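Side-chain contacts in gamma-glutamyl-gamma-aminobutyraldehyde dehydrogenase (Burkholderia cenocepacia, PDB 4LIH), which probably oxidises aldehydes to carboxylic acids with NAD(P)+ as the electron acceptor, as a member of the aldehyde dehydrogenase family: residues 80-85 and 222-227; 418-423 and 447-452. All coordinates share one frame; numbering follows the deposited sequence. Where two conformers were deposited one is given.

Overall arrangement
Interaction 1 (80-85 with 222-227) and interaction 2 (418-423 with 447-452) lie on opposite sides of the chain's centre, their own centres about 48 Å apart, and they do not touch. Neither holds an element that the other uses. Interaction 1 is largely buried and wholly apolar across the contact: the loop after helix 64-80 meets the approach to strand 225-227, part of the sheet that includes strands 157-172 and 195-199. Interaction 2 is only partly buried and joins two helices, 420-428 and 443-452, flanking the other large sheet. There a small valine contact accompanies a salt bridge and a bridging water, and residues of other subunits lie close by.

Interaction 1: 80-85 and 222-227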
loop_
_atom_site.group_PDB
_atom_site.type_symbol
_atom_site.label_atom_id
_atom_site.label_comp_id
_atom_site.label_asym_id
_atom_site.label_seq_id
_atom_site.Cartn_x
_atom_site.Cartn_y
_atom_site.Cartn_z
ATOM N N ALA A 80 19.101 24.840 -3.147
ATOM C CA ALA A 80 19.798 24.697 -4.448
ATOM C C ALA A 80 19.542 23.360 -5.125
ATOM O O ALA A 80 19.834 23.196 -6.305
ATOM C CB ALA A 80 21.311 24.885 -4.290
ATOM N N GLY A 81 19.049 22.380 -4.375
ATOM C CA GLY A 81 18.689 21.100 -4.979
ATOM C C GLY A 81 19.853 20.217 -5.385
ATOM O O GLY A 81 19.683 19.312 -6.188
ATOM N N VAL A 82 21.031 20.444 -4.784
ATOM C CA VAL A 82 22.232 19.659 -5.115
ATOM C C VAL A 82 22.046 18.176 -4.770
ATOM O O VAL A 82 22.700 17.295 -5.332
ATOM C CB VAL A 82 23.507 20.227 -4.442
ATOM C CG1 VAL A 82 23.623 21.709 -4.756
ATOM C CG2 VAL A 82 23.526 20.033 -2.935
ATOM N N TRP A 83 21.137 17.899 -3.831
ATOM C CA TRP A 83 20.871 16.543 -3.362
ATOM C C TRP A 83 19.384 16.152 -3.530
ATOM O O TRP A 83 19.076 15.105 -4.101
ATOM C CB TRP A 83 21.317 16.480 -1.903
ATOM C CG TRP A 83 21.109 15.194 -1.233
ATOM C CD1 TRP A 83 20.275 14.933 -0.183
ATOM C CD2 TRP A 83 21.781 13.979 -1.527
ATOM N NE1 TRP A 83 20.392 13.611 0.187
ATOM C CE2 TRP A 83 21.320 13.017 -0.626
ATOM C CE3 TRP A 83 22.741 13.618 -2.465
ATOM C CZ2 TRP A 83 21.766 11.699 -0.648
ATOM C CZ3 TRP A 83 23.181 12.300 -2.487
ATOM C CH2 TRP A 83 22.686 11.360 -1.584
ATOM N N ALA A 84 18.463 17.012 -3.096
ATOM C CA ALA A 84 17.033 16.788 -3.326
ATOM C C ALA A 84 16.664 16.677 -4.796
ATOM O O ALA A 84 15.721 15.994 -5.117
ATOM C CB ALA A 84 16.227 17.916 -2.749
ATOM N N GLY A 85 17.398 17.379 -5.653
ATOM C CA GLY A 85 17.141 17.433 -7.095
ATOM C C GLY A 85 17.743 16.282 -7.883
ATOM O O GLY A 85 17.532 16.171 -9.100
ATOM N N ALA A 222 28.538 19.146 -0.380
ATOM C CA ALA A 222 28.870 20.057 0.698
ATOM C C ALA A 222 27.586 20.627 1.271
ATOM O O ALA A 222 26.677 21.085 0.533
ATOM C CB ALA A 222 29.743 21.184 0.205
ATOM N N GLY A 223 27.495 20.561 2.587
ATOM C CA GLY A 223 26.364 21.119 3.289
ATOM C C GLY A 223 25.185 20.195 3.530
ATOM O O GLY A 223 24.323 20.507 4.347
ATOM N N VAL A 224 25.148 19.061 2.844
ATOM C CA VAL A 224 24.011 18.129 2.932
ATOM C C VAL A 224 24.085 17.251 4.197
ATOM O O VAL A 224 23.026 16.846 4.768
ATOM C CB VAL A 224 23.920 17.328 1.633
ATOM C CG1 VAL A 224 22.946 16.150 1.796
ATOM C CG2 VAL A 224 23.516 18.244 0.476
ATOM N N PHE A 225 25.331 17.007 4.652
ATOM C CA PHE A 225 25.580 16.273 5.887
ATOM C C PHE A 225 26.709 16.950 6.669
ATOM O O PHE A 225 27.833 16.996 6.204
ATOM C CB PHE A 225 25.838 14.780 5.651
ATOM C CG PHE A 225 25.924 13.960 6.936
ATOM C CD1 PHE A 225 24.864 13.881 7.841
ATOM C CD2 PHE A 225 27.092 13.286 7.242
ATOM C CE1 PHE A 225 24.987 13.115 9.001
ATOM C CE2 PHE A 225 27.237 12.570 8.396
ATOM C CZ PHE A 225 26.172 12.470 9.289
ATOM N N ASN A 226 26.337 17.561 7.792
ATOM C CA ASN A 226 27.231 18.313 8.682
ATOM C C ASN A 226 27.167 17.708 10.086
ATOM O O ASN A 226 26.093 17.281 10.544
ATOM C CB ASN A 226 26.769 19.752 8.807
ATOM C CG ASN A 226 26.417 20.381 7.475
ATOM O OD1 ASN A 226 27.290 20.854 6.746
ATOM N ND2 ASN A 226 25.135 20.309 7.110
ATOM N N VAL A 227 28.311 17.706 10.781
ATOM C CA VAL A 227 28.406 17.197 12.145
ATOM C C VAL A 227 29.011 18.314 13.018
ATOM O O VAL A 227 30.078 18.898 12.677
ATOM C CB VAL A 227 29.236 15.880 12.214
ATOM C CG1 VAL A 227 29.511 15.452 13.659
ATOM C CG2 VAL A 227 28.519 14.756 11.447
#
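Val224 reaches across to Trp83 and Val82 with both of its methyls: CG1 takes the indole face, CG2 the Trp83 CB and Val82. From CB, the CG1 branch runs opposite the main-chain nitrogen (chi1 168°), which sets it over one face of the Trp83 indole. It sits off-centre toward the rim: its closest ring atom is Trp83 CD1, 3.5 Å from Val224 CG1. The same methyl makes a CH-pi contact, with Val224 CG1 3.7 Å from the centroid of the five-membered ring of Trp83 and 20° off the ring normal. The other methyl, Val224 CG2, lies against the base of the same side chain, 3.7 Å from Trp83 CB. That methyl also meets Val82, where Val224 CG2 and Val82 CG2 are 3.9 Å apart and the two valines point opposite ways. No hydrogen bond crosses the contact; the indole NE1 is instead bound to the carbonyl of Leu190, in helix 178-191. Two residues on from Val224, Asn226 ND2 donates to Gly223 O at 2.9 Å from above the carbonyl plane, and also bonds Val196 O. Helix 64-80 places Ala77 against both Val82 and Val224, while strand 225-227 runs parallel to strand 195-199, bonded to it through Val196 and Leu198.

Interaction 2: 418-423 and 447-452; sequences DDVDEA and HDVSRR
A salt-bridge network joins two helices beside the mixed sheet that contains strands 411-417 and 457-460: Asp421, in the first turn of helix 420-428, meets Arg452, the last residue of helix 443-452. The long arm of Arg452 bends at its third torsion (chi3 65°), and the guanidinium presents its edge to one carboxylate oxygen. Arg452 NH2 donates to Asp421 OD1 at 2.8 Å with an N-H...O angle of 158°. Arg452 NH1 adds a weak, more bent bond to this oxygen, so the grip is forked on a single atom rather than paired across both. OD1 lies near the guanidinium plane, but the two flat groups are turned 57° apart and NH2 approaches from above the carboxylate plane. On the same helix as Arg452, one of the two conformers of Asp448 brings its OD2 within a weak 3.4 Å of Arg452 NH1, a doubtful second link. In that conformer the cation would stand between two acids, whose negative charges it probably offsets.

Alongside this polar bridge, the valines meet by one methyl each, Val420 CG2 lying 3.6 Å from Val449 CG2. Val424, further along helix 420-428, touches both Val449 and Arg452 and continues the seam. The start of that helix is closed by a capping box: Glu422 N donates to Asp419 OD1 at 3.2 Å, while Glu422 OE1 takes a bond from Asp418 N and a weak one from Asp419 N. Further round helix 443-452, Arg451 reaches main-chain carbonyls of His155 and Leu157 of a second subunit. Between the helices a water adds a looser link, donating to Asp421 O at 2.7 Å and weakly accepting from Arg452 NH2 at 3.1 Å.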
loop_
_atom_site.group_PDB
_atom_site.type_symbol
_atom_site.label_atom_id
_atom_site.label_comp_id
_atom_site.label_asym_id
_atom_site.label_seq_id
_atom_site.Cartn_x
_atom_site.Cartn_y
_atom_site.Cartn_z
ATOM N N ASP A 418 1.108 -14.048 39.630
ATOM C CA ASP A 418 0.330 -15.287 39.804
ATOM C C ASP A 418 -0.542 -15.622 38.615
ATOM O O ASP A 418 -0.923 -16.766 38.414
ATOM C CB ASP A 418 -0.529 -15.207 41.067
ATOM C CG ASP A 418 0.291 -15.358 42.306
ATOM O OD1 ASP A 418 0.819 -16.467 42.588
ATOM O OD2 ASP A 418 0.459 -14.361 42.997
ATOM N N ASP A 419 -0.867 -14.634 37.805
ATOM C CA ASP A 419 -1.609 -14.927 36.596
ATOM C C ASP A 419 -1.389 -13.869 35.539
ATOM O O ASP A 419 -0.936 -12.735 35.832
ATOM C CB ASP A 419 -3.086 -15.055 36.901
ATOM C CG ASP A 419 -3.677 -13.776 37.401
ATOM O OD1 ASP A 419 -4.105 -12.950 36.555
ATOM O OD2 ASP A 419 -3.711 -13.617 38.644
ATOM N N VAL A 420 -1.714 -14.269 34.315
ATOM C CA VAL A 420 -1.334 -13.523 33.138
ATOM C C VAL A 420 -1.958 -12.136 33.113
ATOM O O VAL A 420 -1.301 -11.166 32.734
ATOM C CB VAL A 420 -1.646 -14.327 31.850
ATOM C CG1 VAL A 420 -3.138 -14.615 31.718
ATOM C CG2 VAL A 420 -1.081 -13.607 30.610
ATOM N N ASP A 421 -3.215 -12.012 33.530
ATOM C CA ASP A 421 -3.847 -10.683 33.506
ATOM C C ASP A 421 -3.144 -9.717 34.466
ATOM O O ASP A 421 -2.977 -8.543 34.159
ATOM C CB ASP A 421 -5.330 -10.780 33.820
ATOM C CG ASP A 421 -6.093 -11.521 32.744
ATOM O OD1 ASP A 421 -5.747 -11.390 31.545
ATOM O OD2 ASP A 421 -7.061 -12.225 33.090
ATOM N N GLU A 422 -2.739 -10.223 35.626
ATOM C CA GLU A 422 -1.903 -9.469 36.563
ATOM C C GLU A 422 -0.598 -9.026 35.879
ATOM O O GLU A 422 -0.159 -7.893 36.069
ATOM C CB GLU A 422 -1.559 -10.354 37.762
ATOM C CG GLU A 422 -0.606 -9.751 38.758
ATOM C CD GLU A 422 -0.241 -10.693 39.898
ATOM O OE1 GLU A 422 -0.494 -11.913 39.844
ATOM O OE2 GLU A 422 0.330 -10.187 40.875
ATOM N N ALA A 423 0.028 -9.922 35.110
ATOM C CA ALA A 423 1.336 -9.582 34.487
ATOM C C ALA A 423 1.116 -8.462 33.485
ATOM O O ALA A 423 1.962 -7.546 33.342
ATOM C CB ALA A 423 1.976 -10.776 33.819
ATOM N N HIS A 447 -0.824 -14.146 20.933
ATOM C CA HIS A 447 -1.464 -13.056 20.218
ATOM C C HIS A 447 -2.277 -12.155 21.115
ATOM O O HIS A 447 -2.265 -10.936 20.915
ATOM C CB HIS A 447 -2.315 -13.565 19.058
ATOM C CG HIS A 447 -1.508 -14.139 17.936
ATOM N ND1 HIS A 447 -0.889 -13.361 16.991
ATOM C CD2 HIS A 447 -1.253 -15.420 17.594
ATOM C CE1 HIS A 447 -0.250 -14.129 16.132
ATOM N NE2 HIS A 447 -0.461 -15.392 16.478
ATOM N N ASP A 448 -2.946 -12.714 22.113
ATOM C CA ASP A 448 -3.801 -11.906 22.959
ATOM C C ASP A 448 -2.993 -10.987 23.867
ATOM O O ASP A 448 -3.338 -9.825 24.004
ATOM C CB ASP A 448 -4.737 -12.771 23.791
ATOM C CG ASP A 448 -5.794 -11.968 24.469
ATOM O OD1 ASP A 448 -6.315 -11.030 23.841
ATOM O OD2 ASP A 448 -6.102 -12.243 25.645
ATOM N N VAL A 449 -1.937 -11.515 24.490
ATOM C CA VAL A 449 -1.046 -10.705 25.332
ATOM C C VAL A 449 -0.286 -9.675 24.482
ATOM O O VAL A 449 -0.143 -8.504 24.888
ATOM C CB VAL A 449 -0.065 -11.575 26.157
ATOM C CG1 VAL A 449 1.019 -10.722 26.808
ATOM C CG2 VAL A 449 -0.766 -12.323 27.265
ATOM N N SER A 450 0.234 -10.084 23.337
ATOM C CA SER A 450 0.985 -9.138 22.474
ATOM C C SER A 450 0.113 -7.935 22.039
ATOM O O SER A 450 0.617 -6.808 22.000
ATOM C CB SER A 450 1.677 -9.824 21.259
ATOM O OG SER A 450 0.757 -10.323 20.291
ATOM N N ARG A 451 -1.181 -8.170 21.787
ATOM C CA ARG A 451 -2.111 -7.083 21.452
ATOM C C ARG A 451 -2.325 -6.132 22.630
ATOM O O ARG A 451 -2.514 -4.946 22.451
ATOM C CB ARG A 451 -3.463 -7.610 21.035
ATOM C CG ARG A 451 -3.505 -8.179 19.634
ATOM C CD ARG A 451 -4.683 -9.129 19.449
ATOM N NE ARG A 451 -4.955 -9.312 18.026
ATOM C CZ ARG A 451 -6.101 -9.748 17.522
ATOM N NH1 ARG A 451 -7.068 -10.173 18.327
ATOM N NH2 ARG A 451 -6.251 -9.819 16.187
ATOM N N ARG A 452 -2.346 -6.692 23.838
ATOM C CA ARG A 452 -2.671 -5.923 25.010
ATOM C C ARG A 452 -1.523 -5.092 25.587
ATOM O O ARG A 452 -1.799 -4.185 26.342
ATOM C CB ARG A 452 -3.228 -6.849 26.095
ATOM C CG ARG A 452 -4.589 -7.331 25.733
ATOM C CD ARG A 452 -4.982 -8.541 26.524
ATOM N NE ARG A 452 -5.126 -8.320 27.958
ATOM C CZ ARG A 452 -5.115 -9.332 28.835
ATOM N NH1 ARG A 452 -4.950 -10.584 28.422
ATOM N NH2 ARG A 452 -5.227 -9.104 30.104
HETATM O O HOH W 1 -4.641 -7.224 32.553
#